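Local atomic coordinates of magnesium-protoporphyrin O-methyltransferase (Synechocystis sp., PDB entry 4QDJ), a protein that catalyses the transfer of a methyl group from S-adenosylmethionine to magnesium-protoporphyrin IX, forming its 13-monomethyl ester in chlorophyll biosynthesis. Residues D129-L134 / R158-S163; F207-T212 / R223-V228; N34-D39 / T217-S222; H139-E144 / R189-K194. One frame throughout, in Å; residues are numbered along the deposited sequence.

Contact 1 of 4, residues D129-L134 / R158-S163; sequences DTVICL and RRLILS. With SAM (S-adenosylmethionine), chain B.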
# COMPACT_ATOMS: atom_id res chain seq x y z
N ASP A 129 9.63 6.90 9.95
CA ASP A 129 8.68 7.83 10.54
C ASP A 129 7.27 7.37 10.22
O ASP A 129 6.42 7.24 11.10
CB ASP A 129 8.88 9.25 10.02
CG ASP A 129 7.82 10.21 10.53
OD1 ASP A 129 6.73 10.31 9.91
OD2 ASP A 129 8.06 10.87 11.57
N THR A 130 7.04 7.11 8.93
CA THR A 130 5.71 6.76 8.44
C THR A 130 5.75 5.47 7.64
O THR A 130 6.59 5.29 6.75
CB THR A 130 5.15 7.90 7.56
OG1 THR A 130 4.90 9.06 8.38
CG2 THR A 130 3.85 7.49 6.89
N VAL A 131 4.84 4.56 7.97
CA VAL A 131 4.68 3.32 7.22
C VAL A 131 3.30 3.32 6.58
O VAL A 131 2.31 3.65 7.23
CB VAL A 131 4.85 2.09 8.13
CG1 VAL A 131 4.63 0.80 7.35
CG2 VAL A 131 6.23 2.09 8.77
N ILE A 132 3.24 2.98 5.30
CA ILE A 132 1.98 3.02 4.56
C ILE A 132 1.71 1.68 3.87
O ILE A 132 2.60 1.10 3.26
CB ILE A 132 1.99 4.14 3.49
CG1 ILE A 132 2.40 5.48 4.12
CG2 ILE A 132 0.62 4.25 2.83
CD1 ILE A 132 2.51 6.61 3.12
N CYS A 133 0.48 1.21 3.98
CA CYS A 133 0.08 -0.04 3.35
C CYS A 133 -1.31 0.12 2.76
O CYS A 133 -2.31 0.02 3.47
CB CYS A 133 0.11 -1.18 4.38
SG CYS A 133 -0.17 -2.82 3.70
N LEU A 134 -1.37 0.38 1.45
CA LEU A 134 -2.64 0.66 0.78
C LEU A 134 -3.11 -0.49 -0.09
O LEU A 134 -2.36 -1.00 -0.92
CB LEU A 134 -2.51 1.91 -0.11
CG LEU A 134 -2.12 3.23 0.54
CD1 LEU A 134 -2.19 4.35 -0.48
CD2 LEU A 134 -3.01 3.53 1.74
N ARG A 158 6.33 6.68 14.25
CA ARG A 158 5.29 7.67 14.53
C ARG A 158 3.93 7.37 13.91
O ARG A 158 2.90 7.53 14.56
CB ARG A 158 5.76 9.06 14.10
CG ARG A 158 4.85 10.18 14.59
CD ARG A 158 5.38 11.54 14.16
NE ARG A 158 5.43 11.66 12.71
CZ ARG A 158 4.42 12.12 11.96
NH1 ARG A 158 3.29 12.50 12.54
NH2 ARG A 158 4.56 12.19 10.65
N ARG A 159 3.92 6.94 12.65
CA ARG A 159 2.66 6.89 11.91
C ARG A 159 2.50 5.67 11.01
O ARG A 159 3.44 5.25 10.33
CB ARG A 159 2.50 8.18 11.09
CG ARG A 159 1.29 8.19 10.17
CD ARG A 159 1.06 9.56 9.57
NE ARG A 159 2.24 10.07 8.88
CZ ARG A 159 2.30 11.24 8.26
NH1 ARG A 159 1.24 12.04 8.25
NH2 ARG A 159 3.42 11.62 7.66
N LEU A 160 1.30 5.10 11.03
CA LEU A 160 0.94 3.99 10.16
C LEU A 160 -0.35 4.35 9.42
O LEU A 160 -1.36 4.69 10.03
CB LEU A 160 0.74 2.71 10.97
CG LEU A 160 0.30 1.44 10.24
CD1 LEU A 160 1.26 1.10 9.11
CD2 LEU A 160 0.19 0.28 11.22
N ILE A 161 -0.31 4.30 8.09
CA ILE A 161 -1.49 4.57 7.28
C ILE A 161 -1.90 3.29 6.55
O ILE A 161 -1.08 2.65 5.90
CB ILE A 161 -1.22 5.69 6.26
CG1 ILE A 161 -0.98 7.01 6.99
CG2 ILE A 161 -2.39 5.83 5.29
CD1 ILE A 161 -0.43 8.11 6.11
N LEU A 162 -3.17 2.93 6.68
CA LEU A 162 -3.69 1.70 6.08
C LEU A 162 -4.96 1.99 5.28
O LEU A 162 -5.71 2.90 5.61
CB LEU A 162 -4.05 0.68 7.16
CG LEU A 162 -3.02 0.26 8.20
CD1 LEU A 162 -3.67 -0.64 9.24
CD2 LEU A 162 -1.84 -0.44 7.54
N SER A 163 -5.20 1.19 4.25
CA SER A 163 -6.51 1.18 3.62
C SER A 163 -7.01 -0.26 3.47
O SER A 163 -6.23 -1.19 3.34
CB SER A 163 -6.50 1.90 2.27
OG SER A 163 -5.79 1.17 1.29
N SAM B . -0.22 -0.48 -2.56
CA SAM B . -0.20 -0.42 -4.02
C SAM B . -1.14 0.66 -4.52
O SAM B . -2.11 1.02 -3.86
OXT SAM B . -0.94 1.21 -5.61
CB SAM B . -0.52 -1.77 -4.66
CG SAM B . -1.87 -2.40 -4.32
SD SAM B . -2.15 -3.95 -5.23
CE SAM B . -3.95 -4.12 -5.11
C5' SAM B . -1.65 -5.15 -3.98
C4' SAM B . -0.15 -5.35 -3.96
O4' SAM B . 0.22 -5.90 -2.71
C3' SAM B . 0.34 -6.32 -5.03
O3' SAM B . 1.36 -5.70 -5.78
C2' SAM B . 0.92 -7.48 -4.26
O2' SAM B . 2.06 -8.03 -4.88
C1' SAM B . 1.25 -6.83 -2.92
N9 SAM B . 1.31 -7.78 -1.80
C8 SAM B . 0.41 -8.76 -1.49
N7 SAM B . 0.85 -9.40 -0.38
C5 SAM B . 2.01 -8.84 0.01
C6 SAM B . 2.88 -9.10 1.06
N6 SAM B . 2.61 -10.08 1.92
N1 SAM B . 4.01 -8.34 1.21
C2 SAM B . 4.29 -7.32 0.32
N3 SAM B . 3.43 -7.07 -0.73
C4 SAM B . 2.31 -7.81 -0.87
O HOH W 1 -3.84 -2.43 3.02

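Contact 2 of 4, residues F207-T212 / R223-V228; sequences FSIART and RILEAV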
# COMPACT_ATOMS: atom_id res chain seq x y z
N PHE A 207 -1.37 2.59 18.84
CA PHE A 207 -1.71 3.65 17.90
C PHE A 207 -3.13 4.16 18.09
O PHE A 207 -4.05 3.38 18.35
CB PHE A 207 -1.54 3.17 16.46
CG PHE A 207 -0.11 3.06 16.02
CD1 PHE A 207 0.69 2.01 16.46
CD2 PHE A 207 0.44 3.99 15.15
CE1 PHE A 207 2.01 1.90 16.05
CE2 PHE A 207 1.76 3.88 14.73
CZ PHE A 207 2.54 2.84 15.19
N SER A 208 -3.30 5.47 17.96
CA SER A 208 -4.63 6.08 17.97
C SER A 208 -4.95 6.60 16.58
O SER A 208 -4.05 6.90 15.80
CB SER A 208 -4.70 7.21 18.99
OG SER A 208 -3.86 8.29 18.62
N ILE A 209 -6.24 6.70 16.27
CA ILE A 209 -6.65 7.15 14.95
C ILE A 209 -6.64 8.67 14.85
O ILE A 209 -7.15 9.37 15.73
CB ILE A 209 -8.05 6.62 14.59
CG1 ILE A 209 -8.09 5.09 14.71
CG2 ILE A 209 -8.45 7.06 13.20
CD1 ILE A 209 -7.06 4.39 13.85
N ALA A 210 -6.02 9.19 13.79
CA ALA A 210 -6.03 10.61 13.50
C ALA A 210 -6.98 10.88 12.34
O ALA A 210 -8.19 10.73 12.49
CB ALA A 210 -4.62 11.10 13.17
N ARG A 211 -6.44 11.26 11.18
CA ARG A 211 -7.30 11.48 10.02
C ARG A 211 -7.84 10.16 9.48
O ARG A 211 -7.23 9.10 9.65
CB ARG A 211 -6.55 12.24 8.92
CG ARG A 211 -6.27 13.69 9.28
CD ARG A 211 -5.37 14.37 8.27
NE ARG A 211 -4.00 13.85 8.33
CZ ARG A 211 -2.95 14.42 7.75
NH1 ARG A 211 -3.09 15.54 7.06
NH2 ARG A 211 -1.76 13.86 7.87
N THR A 212 -9.01 10.23 8.85
CA THR A 212 -9.54 9.08 8.12
C THR A 212 -10.09 9.55 6.80
O THR A 212 -10.32 10.75 6.60
CB THR A 212 -10.66 8.33 8.89
OG1 THR A 212 -11.88 9.07 8.83
CG2 THR A 212 -10.28 8.09 10.34
N ARG A 223 -11.49 2.23 2.65
CA ARG A 223 -11.49 3.01 3.88
C ARG A 223 -10.04 3.27 4.29
O ARG A 223 -9.25 2.35 4.37
CB ARG A 223 -12.21 2.23 4.98
CG ARG A 223 -12.20 2.88 6.35
CD ARG A 223 -13.01 4.17 6.37
NE ARG A 223 -13.31 4.57 7.74
CZ ARG A 223 -13.37 5.83 8.16
NH1 ARG A 223 -13.13 6.83 7.32
NH2 ARG A 223 -13.65 6.10 9.43
N ILE A 224 -9.71 4.54 4.53
CA ILE A 224 -8.33 4.92 4.84
C ILE A 224 -8.22 5.40 6.28
O ILE A 224 -8.98 6.27 6.71
CB ILE A 224 -7.84 6.04 3.90
CG1 ILE A 224 -8.27 5.76 2.46
CG2 ILE A 224 -6.33 6.20 4.00
CD1 ILE A 224 -8.07 6.93 1.52
N LEU A 225 -7.28 4.83 7.03
CA LEU A 225 -7.04 5.25 8.41
C LEU A 225 -5.61 5.72 8.59
O LEU A 225 -4.67 5.03 8.20
CB LEU A 225 -7.31 4.10 9.38
CG LEU A 225 -8.70 3.47 9.38
CD1 LEU A 225 -8.77 2.34 10.40
CD2 LEU A 225 -9.76 4.52 9.68
N GLU A 226 -5.46 6.90 9.18
CA GLU A 226 -4.15 7.37 9.63
C GLU A 226 -4.04 7.10 11.11
O GLU A 226 -4.85 7.58 11.90
CB GLU A 226 -3.99 8.87 9.36
CG GLU A 226 -2.67 9.44 9.86
CD GLU A 226 -2.60 10.95 9.76
OE1 GLU A 226 -3.61 11.61 10.08
OE2 GLU A 226 -1.54 11.47 9.36
N ALA A 227 -3.05 6.29 11.49
CA ALA A 227 -2.83 5.96 12.89
C ALA A 227 -1.52 6.58 13.37
O ALA A 227 -0.51 6.53 12.67
CB ALA A 227 -2.81 4.45 13.08
N VAL A 228 -1.56 7.17 14.55
CA VAL A 228 -0.38 7.82 15.12
C VAL A 228 -0.04 7.23 16.48
O VAL A 228 -0.92 6.99 17.31
CB VAL A 228 -0.57 9.35 15.22
CG1 VAL A 228 0.57 9.99 15.99
CG2 VAL A 228 -0.70 9.96 13.83
O HOH W 2 -13.99 8.76 10.53

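Contact 3 of 4, residues N34-D39 / T217-S222; sequences NFVQKD and TRFYYS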
# COMPACT_ATOMS: atom_id res chain seq x y z
N ASN A 34 -12.03 -1.90 -19.37
CA ASN A 34 -13.49 -1.97 -19.34
C ASN A 34 -14.02 -1.03 -18.26
O ASN A 34 -13.25 -0.50 -17.47
CB ASN A 34 -14.01 -3.41 -19.19
CG ASN A 34 -13.64 -4.06 -17.87
OD1 ASN A 34 -13.74 -3.44 -16.81
ND2 ASN A 34 -13.22 -5.32 -17.92
N PHE A 35 -15.33 -0.81 -18.23
CA PHE A 35 -15.88 0.21 -17.34
C PHE A 35 -15.70 -0.12 -15.85
O PHE A 35 -15.65 0.78 -15.01
CB PHE A 35 -17.34 0.55 -17.68
CG PHE A 35 -18.33 -0.48 -17.22
CD1 PHE A 35 -18.61 -1.60 -17.98
CD2 PHE A 35 -19.02 -0.31 -16.02
CE1 PHE A 35 -19.53 -2.54 -17.56
CE2 PHE A 35 -19.94 -1.25 -15.59
CZ PHE A 35 -20.20 -2.36 -16.36
N VAL A 36 -15.60 -1.41 -15.54
CA VAL A 36 -15.33 -1.84 -14.17
C VAL A 36 -13.90 -1.50 -13.78
O VAL A 36 -13.64 -0.93 -12.71
CB VAL A 36 -15.56 -3.35 -14.00
CG1 VAL A 36 -15.20 -3.79 -12.59
CG2 VAL A 36 -17.01 -3.71 -14.32
N GLN A 37 -12.96 -1.86 -14.66
CA GLN A 37 -11.55 -1.58 -14.44
C GLN A 37 -11.27 -0.08 -14.39
O GLN A 37 -10.42 0.38 -13.63
CB GLN A 37 -10.71 -2.23 -15.55
CG GLN A 37 -10.73 -3.75 -15.53
CD GLN A 37 -10.26 -4.36 -16.84
OE1 GLN A 37 -10.11 -3.67 -17.84
NE2 GLN A 37 -10.04 -5.67 -16.83
N LYS A 38 -12.00 0.68 -15.21
CA LYS A 38 -11.84 2.13 -15.23
C LYS A 38 -12.29 2.73 -13.90
O LYS A 38 -11.66 3.66 -13.38
CB LYS A 38 -12.65 2.74 -16.38
CG LYS A 38 -12.49 4.24 -16.53
CD LYS A 38 -11.03 4.64 -16.69
CE LYS A 38 -10.90 6.03 -17.28
NZ LYS A 38 -11.68 7.04 -16.52
N ASP A 39 -13.37 2.19 -13.35
CA ASP A 39 -13.87 2.62 -12.05
C ASP A 39 -12.84 2.36 -10.95
O ASP A 39 -12.64 3.18 -10.06
CB ASP A 39 -15.19 1.91 -11.74
CG ASP A 39 -15.81 2.38 -10.44
OD1 ASP A 39 -16.54 3.39 -10.46
OD2 ASP A 39 -15.56 1.73 -9.40
N THR A 217 -16.58 4.34 -4.99
CA THR A 217 -17.07 4.36 -6.36
C THR A 217 -17.98 3.16 -6.56
O THR A 217 -18.36 2.50 -5.60
CB THR A 217 -15.93 4.33 -7.39
OG1 THR A 217 -15.27 3.06 -7.34
CG2 THR A 217 -14.92 5.44 -7.12
N ARG A 218 -18.32 2.87 -7.81
CA ARG A 218 -19.24 1.78 -8.10
C ARG A 218 -18.65 0.41 -7.76
O ARG A 218 -19.34 -0.45 -7.22
CB ARG A 218 -19.68 1.84 -9.57
CG ARG A 218 -20.77 0.85 -9.93
CD ARG A 218 -21.46 1.26 -11.23
NE ARG A 218 -22.34 0.22 -11.73
CZ ARG A 218 -23.37 0.44 -12.54
NH1 ARG A 218 -23.67 1.67 -12.92
NH2 ARG A 218 -24.12 -0.57 -12.95
N PHE A 219 -17.37 0.22 -8.07
CA PHE A 219 -16.74 -1.09 -7.90
C PHE A 219 -15.50 -1.04 -7.02
O PHE A 219 -14.79 -2.04 -6.90
CB PHE A 219 -16.37 -1.67 -9.27
CG PHE A 219 -17.53 -1.83 -10.20
CD1 PHE A 219 -18.41 -2.89 -10.04
CD2 PHE A 219 -17.74 -0.93 -11.23
CE1 PHE A 219 -19.48 -3.04 -10.90
CE2 PHE A 219 -18.81 -1.08 -12.09
CZ PHE A 219 -19.68 -2.14 -11.92
N TYR A 220 -15.24 0.11 -6.41
CA TYR A 220 -14.05 0.27 -5.59
C TYR A 220 -14.41 0.94 -4.27
O TYR A 220 -15.00 2.02 -4.25
CB TYR A 220 -12.99 1.08 -6.35
CG TYR A 220 -11.74 1.39 -5.55
CD1 TYR A 220 -10.66 0.51 -5.56
CD2 TYR A 220 -11.63 2.56 -4.81
CE1 TYR A 220 -9.51 0.80 -4.84
CE2 TYR A 220 -10.49 2.84 -4.09
CZ TYR A 220 -9.43 1.97 -4.11
OH TYR A 220 -8.30 2.27 -3.38
N TYR A 221 -14.05 0.30 -3.17
CA TYR A 221 -14.34 0.82 -1.84
C TYR A 221 -13.10 0.69 -0.97
O TYR A 221 -12.61 -0.41 -0.73
CB TYR A 221 -15.51 0.06 -1.22
CG TYR A 221 -16.75 0.06 -2.08
CD1 TYR A 221 -17.70 1.06 -1.96
CD2 TYR A 221 -16.97 -0.95 -3.00
CE1 TYR A 221 -18.84 1.06 -2.75
CE2 TYR A 221 -18.10 -0.96 -3.80
CZ TYR A 221 -19.04 0.05 -3.66
OH TYR A 221 -20.17 0.04 -4.45
N SER A 222 -12.60 1.83 -0.50
CA SER A 222 -11.37 1.83 0.28
C SER A 222 -11.47 2.79 1.45
O SER A 222 -11.55 4.01 1.26
CB SER A 222 -10.17 2.18 -0.60
OG SER A 222 -8.95 1.91 0.06

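Contact 4 of 4, residues H139-E144 / R189-K194; sequences HYPTEE and RAYQHK. With SAM (S-adenosylmethionine), chain B.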
# COMPACT_ATOMS: atom_id res chain seq x y z
N HIS A 139 -6.16 -8.79 0.55
CA HIS A 139 -5.78 -10.12 0.07
C HIS A 139 -5.65 -11.16 1.18
O HIS A 139 -5.31 -12.31 0.92
CB HIS A 139 -4.47 -10.05 -0.71
CG HIS A 139 -4.53 -9.16 -1.92
ND1 HIS A 139 -5.26 -9.49 -3.04
CD2 HIS A 139 -3.96 -7.96 -2.18
CE1 HIS A 139 -5.14 -8.54 -3.94
NE2 HIS A 139 -4.35 -7.60 -3.44
N TYR A 140 -5.93 -10.75 2.42
CA TYR A 140 -5.72 -11.64 3.56
C TYR A 140 -6.90 -11.61 4.54
O TYR A 140 -7.54 -10.58 4.72
CB TYR A 140 -4.43 -11.26 4.28
CG TYR A 140 -3.21 -11.35 3.39
CD1 TYR A 140 -2.56 -12.55 3.18
CD2 TYR A 140 -2.73 -10.22 2.73
CE1 TYR A 140 -1.46 -12.64 2.36
CE2 TYR A 140 -1.63 -10.30 1.90
CZ TYR A 140 -1.00 -11.51 1.72
OH TYR A 140 0.10 -11.60 0.90
N PRO A 141 -7.18 -12.76 5.18
CA PRO A 141 -8.21 -12.80 6.22
C PRO A 141 -7.79 -11.99 7.44
O PRO A 141 -6.60 -11.71 7.60
CB PRO A 141 -8.29 -14.29 6.57
CG PRO A 141 -6.97 -14.85 6.17
CD PRO A 141 -6.54 -14.07 4.97
N THR A 142 -8.74 -11.63 8.29
CA THR A 142 -8.50 -10.71 9.41
C THR A 142 -7.38 -11.17 10.35
O THR A 142 -6.58 -10.35 10.81
CB THR A 142 -9.79 -10.46 10.21
OG1 THR A 142 -10.82 -9.99 9.34
CG2 THR A 142 -9.55 -9.42 11.30
N GLU A 143 -7.31 -12.47 10.62
CA GLU A 143 -6.28 -13.02 11.49
C GLU A 143 -4.87 -12.74 10.96
O GLU A 143 -3.98 -12.33 11.71
CB GLU A 143 -6.48 -14.52 11.69
N GLU A 144 -4.68 -12.96 9.66
CA GLU A 144 -3.39 -12.71 9.04
C GLU A 144 -3.14 -11.22 8.89
O GLU A 144 -2.01 -10.75 9.06
CB GLU A 144 -3.30 -13.42 7.68
CG GLU A 144 -2.00 -13.16 6.93
CD GLU A 144 -0.77 -13.65 7.67
OE1 GLU A 144 -0.89 -14.55 8.53
OE2 GLU A 144 0.33 -13.12 7.40
N ARG A 189 -9.11 -15.12 -1.91
CA ARG A 189 -9.45 -14.09 -2.89
C ARG A 189 -9.38 -12.69 -2.29
O ARG A 189 -8.31 -12.21 -1.92
CB ARG A 189 -10.83 -14.37 -3.50
CG ARG A 189 -11.92 -14.72 -2.50
CD ARG A 189 -13.30 -14.30 -3.01
NE ARG A 189 -13.30 -12.93 -3.52
CZ ARG A 189 -13.32 -12.61 -4.81
NH1 ARG A 189 -13.34 -13.56 -5.73
NH2 ARG A 189 -13.32 -11.33 -5.18
N ALA A 190 -10.53 -12.02 -2.20
CA ALA A 190 -10.62 -10.71 -1.57
C ALA A 190 -11.30 -10.83 -0.21
O ALA A 190 -12.22 -11.63 -0.03
CB ALA A 190 -11.39 -9.75 -2.46
N TYR A 191 -10.84 -10.03 0.75
CA TYR A 191 -11.39 -10.05 2.09
C TYR A 191 -11.78 -8.65 2.55
O TYR A 191 -11.04 -7.69 2.34
CB TYR A 191 -10.38 -10.64 3.08
CG TYR A 191 -10.00 -12.08 2.80
CD1 TYR A 191 -8.96 -12.38 1.93
CD2 TYR A 191 -10.67 -13.13 3.42
CE1 TYR A 191 -8.60 -13.69 1.68
CE2 TYR A 191 -10.32 -14.44 3.17
CZ TYR A 191 -9.28 -14.71 2.30
OH TYR A 191 -8.93 -16.02 2.05
N GLN A 192 -12.95 -8.55 3.16
CA GLN A 192 -13.36 -7.31 3.82
C GLN A 192 -12.97 -7.40 5.29
O GLN A 192 -12.93 -8.49 5.86
CB GLN A 192 -14.86 -7.09 3.69
CG GLN A 192 -15.34 -6.76 2.28
CD GLN A 192 -16.84 -6.53 2.22
OE1 GLN A 192 -17.57 -6.92 3.12
NE2 GLN A 192 -17.29 -5.90 1.14
N HIS A 193 -12.68 -6.25 5.89
CA HIS A 193 -12.35 -6.21 7.31
C HIS A 193 -13.24 -5.21 8.02
O HIS A 193 -13.52 -4.14 7.49
CB HIS A 193 -10.88 -5.82 7.50
CG HIS A 193 -9.93 -6.77 6.84
ND1 HIS A 193 -9.71 -8.05 7.29
CD2 HIS A 193 -9.13 -6.62 5.75
CE1 HIS A 193 -8.83 -8.65 6.52
NE2 HIS A 193 -8.46 -7.80 5.57
N LYS A 194 -13.68 -5.57 9.22
CA LYS A 194 -14.46 -4.66 10.05
C LYS A 194 -13.56 -3.54 10.54
O LYS A 194 -12.45 -3.80 11.03
CB LYS A 194 -15.06 -5.39 11.25
CG LYS A 194 -16.10 -6.44 10.89
CD LYS A 194 -16.68 -7.09 12.14
CE LYS A 194 -17.71 -8.15 11.79
NZ LYS A 194 -18.84 -7.59 10.99
N SAM B . -0.22 -0.48 -2.56
CA SAM B . -0.20 -0.42 -4.02
C SAM B . -1.14 0.66 -4.52
O SAM B . -2.11 1.02 -3.86
OXT SAM B . -0.94 1.21 -5.61
CB SAM B . -0.52 -1.77 -4.66
CG SAM B . -1.87 -2.40 -4.32
SD SAM B . -2.15 -3.95 -5.23
CE SAM B . -3.95 -4.12 -5.11
C5' SAM B . -1.65 -5.15 -3.98
C4' SAM B . -0.15 -5.35 -3.96
O4' SAM B . 0.22 -5.90 -2.71
C3' SAM B . 0.34 -6.32 -5.03
O3' SAM B . 1.36 -5.70 -5.78
C2' SAM B . 0.92 -7.48 -4.26
O2' SAM B . 2.06 -8.03 -4.88
C1' SAM B . 1.25 -6.83 -2.92
N9 SAM B . 1.31 -7.78 -1.80
C8 SAM B . 0.41 -8.76 -1.49
N7 SAM B . 0.85 -9.40 -0.38
C5 SAM B . 2.01 -8.84 0.01
C6 SAM B . 2.88 -9.10 1.06
N6 SAM B . 2.61 -10.08 1.92
N1 SAM B . 4.01 -8.34 1.21
C2 SAM B . 4.29 -7.32 0.32
N3 SAM B . 3.43 -7.07 -0.73
C4 SAM B . 2.31 -7.81 -0.87
O HOH W 3 -12.82 -8.19 10.27

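Contact 1 of 4, residues D129-L134 / R158-S163
Asp129 and Arg158 lie side by side at the head of the two strands, the guanidinium presenting NE and NH2 to the carboxylate, one nitrogen to each oxygen. The bond from Arg158 NE to Asp129 OD2 is 3.0 Å long, nearly straight and in the guanidinium plane; NH2 uses the syn lone pair of OD1 from a tilted position, since the two flat groups are turned 40° apart. OD1 is met on its anti side by the hydroxyl of Thr130, which donates to it (OG1 to OD1 2.7 Å). That hydroxyl is gripped in turn by Arg159, whose chain bends at chi3 (55°) to bring both NE and NH2 in plane onto the single oxygen; Arg159 NE to Thr130 OG1 is 2.9 Å. Beyond this polar end the strands run parallel, with N-H groups donated alternately, as from Val131 N to Arg159 O (2.8 Å) and from Ile161 N to Val131 O (2.8 Å). They are the two strands of a beta-alpha-beta unit, joined through helix 142-155, in the Rossmann-like sheet of class I methyltransferases. Val131, Cys133 and Leu162 face that helix; in the same layer Val131 CG1 meets Leu160 CD1 at 3.8 Å. Ile132 and Ile161 turn the other way, onto Leu55 of helix 35-58. At the far end a water bridges Cys133 O and Ser163 O, and Leu134 O accepts from the amino nitrogen N of S-adenosylmethionine (2.7 Å). Further out, Asp58 and Glu226 form salt bridges with Arg159 NH1, while Asp135 OD1 is hydrogen-bonded to Ser163 OG.

Contact 2 of 4, residues F207-T212 / R223-V228
Glu226 OE1 accepts two bonds from one residue, Arg211: its backbone N at 3.1 Å, on the anti lone pair, and its side-chain NE at 2.9 Å, from above the carboxylate plane. The second oxygen completes a side-on salt bridge, Arg211 NH2 to Glu226 OE2 being 2.8 Å and almost perfectly straight. Glu226 can reach because CG stands anti to its backbone N (chi1 177°) and the chain beyond runs extended. The carboxylate binds a backbone N-H within a beta bulge, where the antiparallel register slips by one residue between Ile209 and Thr212; Ala210 N still bonds Glu226 O at 2.7 Å. An alanine here would take away the carboxylate, and is likely to leave Arg211 with Asp58 as its remaining acidic partner and the backbone N-H of Arg211 without its acceptor. On the side of the hairpin bearing Ile209 and Leu225, Thr212 CG2 lies 3.7 Å from Leu225 CD2. A water joins Thr212 OG1 to Arg223 NH2, and Arg223 NE forms a salt bridge with Glu195 of helix 195-204. Ile209 and Leu225 rest on that helix. Arg211 itself turns to helix 35-58, where it pairs with Asp58 and makes a cation-pi contact with Trp54, while strand 221-229 runs between strand 159-164 and the outermost strand 207-216.

Contact 3 of 4, residues N34-D39 / T217-S222
Asp39 reaches out of the first turns of helix 35-58 with CG anti to its backbone N (chi1 -177°), and Thr217 holds OG1 between its own backbone N and carbonyl carbon (chi1 67°), so the carboxylate and the hydroxyl come at each other from opposite directions. The result is a very short bond, Thr217 OG1 donating to Asp39 OD2 at 2.5 Å. Phe219 N reaches the same oxygen, OD2 of Asp39, at 2.7 Å from well above the carboxylate plane, while Arg218 N meets Asp39 OD1 on its syn side at 3.2 Å. Beside this grip the Phe219 ring is sandwiched: Val36 CG2 sits over one face, 4.0 Å from the ring centroid, in a CH-pi contact, and Arg218 CG lies over the opposite face. The edge of the Phe219 ring is met by Asp39 CB, and Phe35 adds an oblique aromatic neighbour, its CE2 3.7 Å from Phe219 CE2. Asn34 and Gln37 form a capping box at the start of the helix. The contact pins the connection of the hairpin formed by strands 207-216 and 221-229 onto that helix; next in the turn, Tyr220 sends its hydroxyl to Asp135 and Thr47. Three donors, two of them backbone N-H groups, converge on one carboxylate, which would probably favour its ionised form and fix the shape of the turn.

Contact 4 of 4, residues H139-E144 / R189-K194
One wall of the S-adenosylmethionine pocket is the turn that leads into helix 142-155, and the irregular chain 189-194 backs it, with Tyr191 laid against Tyr140 and Pro141. The ring of Tyr191 presents a face to the Tyr140-Pro141 peptide: Pro141 N stands 3.6 Å above the ring plane, over its centre. Pro141 CD makes a CH-pi contact on that same face, 4.0 Å from the centroid and 16° off the ring normal. A serine in place of Tyr191 would remove this platform and is likely to leave a gap beneath Pro141, with the turn less firmly placed. His193 works at its ring edge instead. Its ND1 and Thr142 OG1 are hydrogen-bonded at 3.0 Å, either being a possible donor, and CE1 lies 2.9 Å from Tyr140 O. On the other flank of the imidazole, NE2 is bonded to Leu137 O, which fixes how the ring is turned. A water held by Thr142 OG1 (2.8 Å) accepts from Lys194 N, linking the starts of helices 142-155 and 195-204. The side chains of Tyr140 and His139 meet the ligand. Tyr140 OH donates to SAM N7 at 2.7 Å, with N7 in the plane of the phenol ring, and His139 NE2 approaches SAM C5' at 3.7 Å. Tyr191 and His193 thus form a second shell that probably helps to place the hydroxyl bonded to the adenine and the imidazole beside the sulfonium end.

How the contacts relate
From the N terminus, the start of helix 35-58 opens contact 3, which closes only at residues 217-222, so contacts 1 and 4 both nest inside its long loop. Contact 1 opens at strand 130-133 and closes across helix 142-155 at strand 159-164; contact 4 opens at the start of that helix and closes at 189-194, hence the two cross. Contact 2 follows both in series, yet crosses contact 3, whose second segment lies within the hairpin. Strand 221-229 adjoins strand 159-164, so contacts 1 and 2 share one sheet through bonds such as Leu225 N to Leu162 O. Contacts 1 and 4 both touch S-adenosylmethionine.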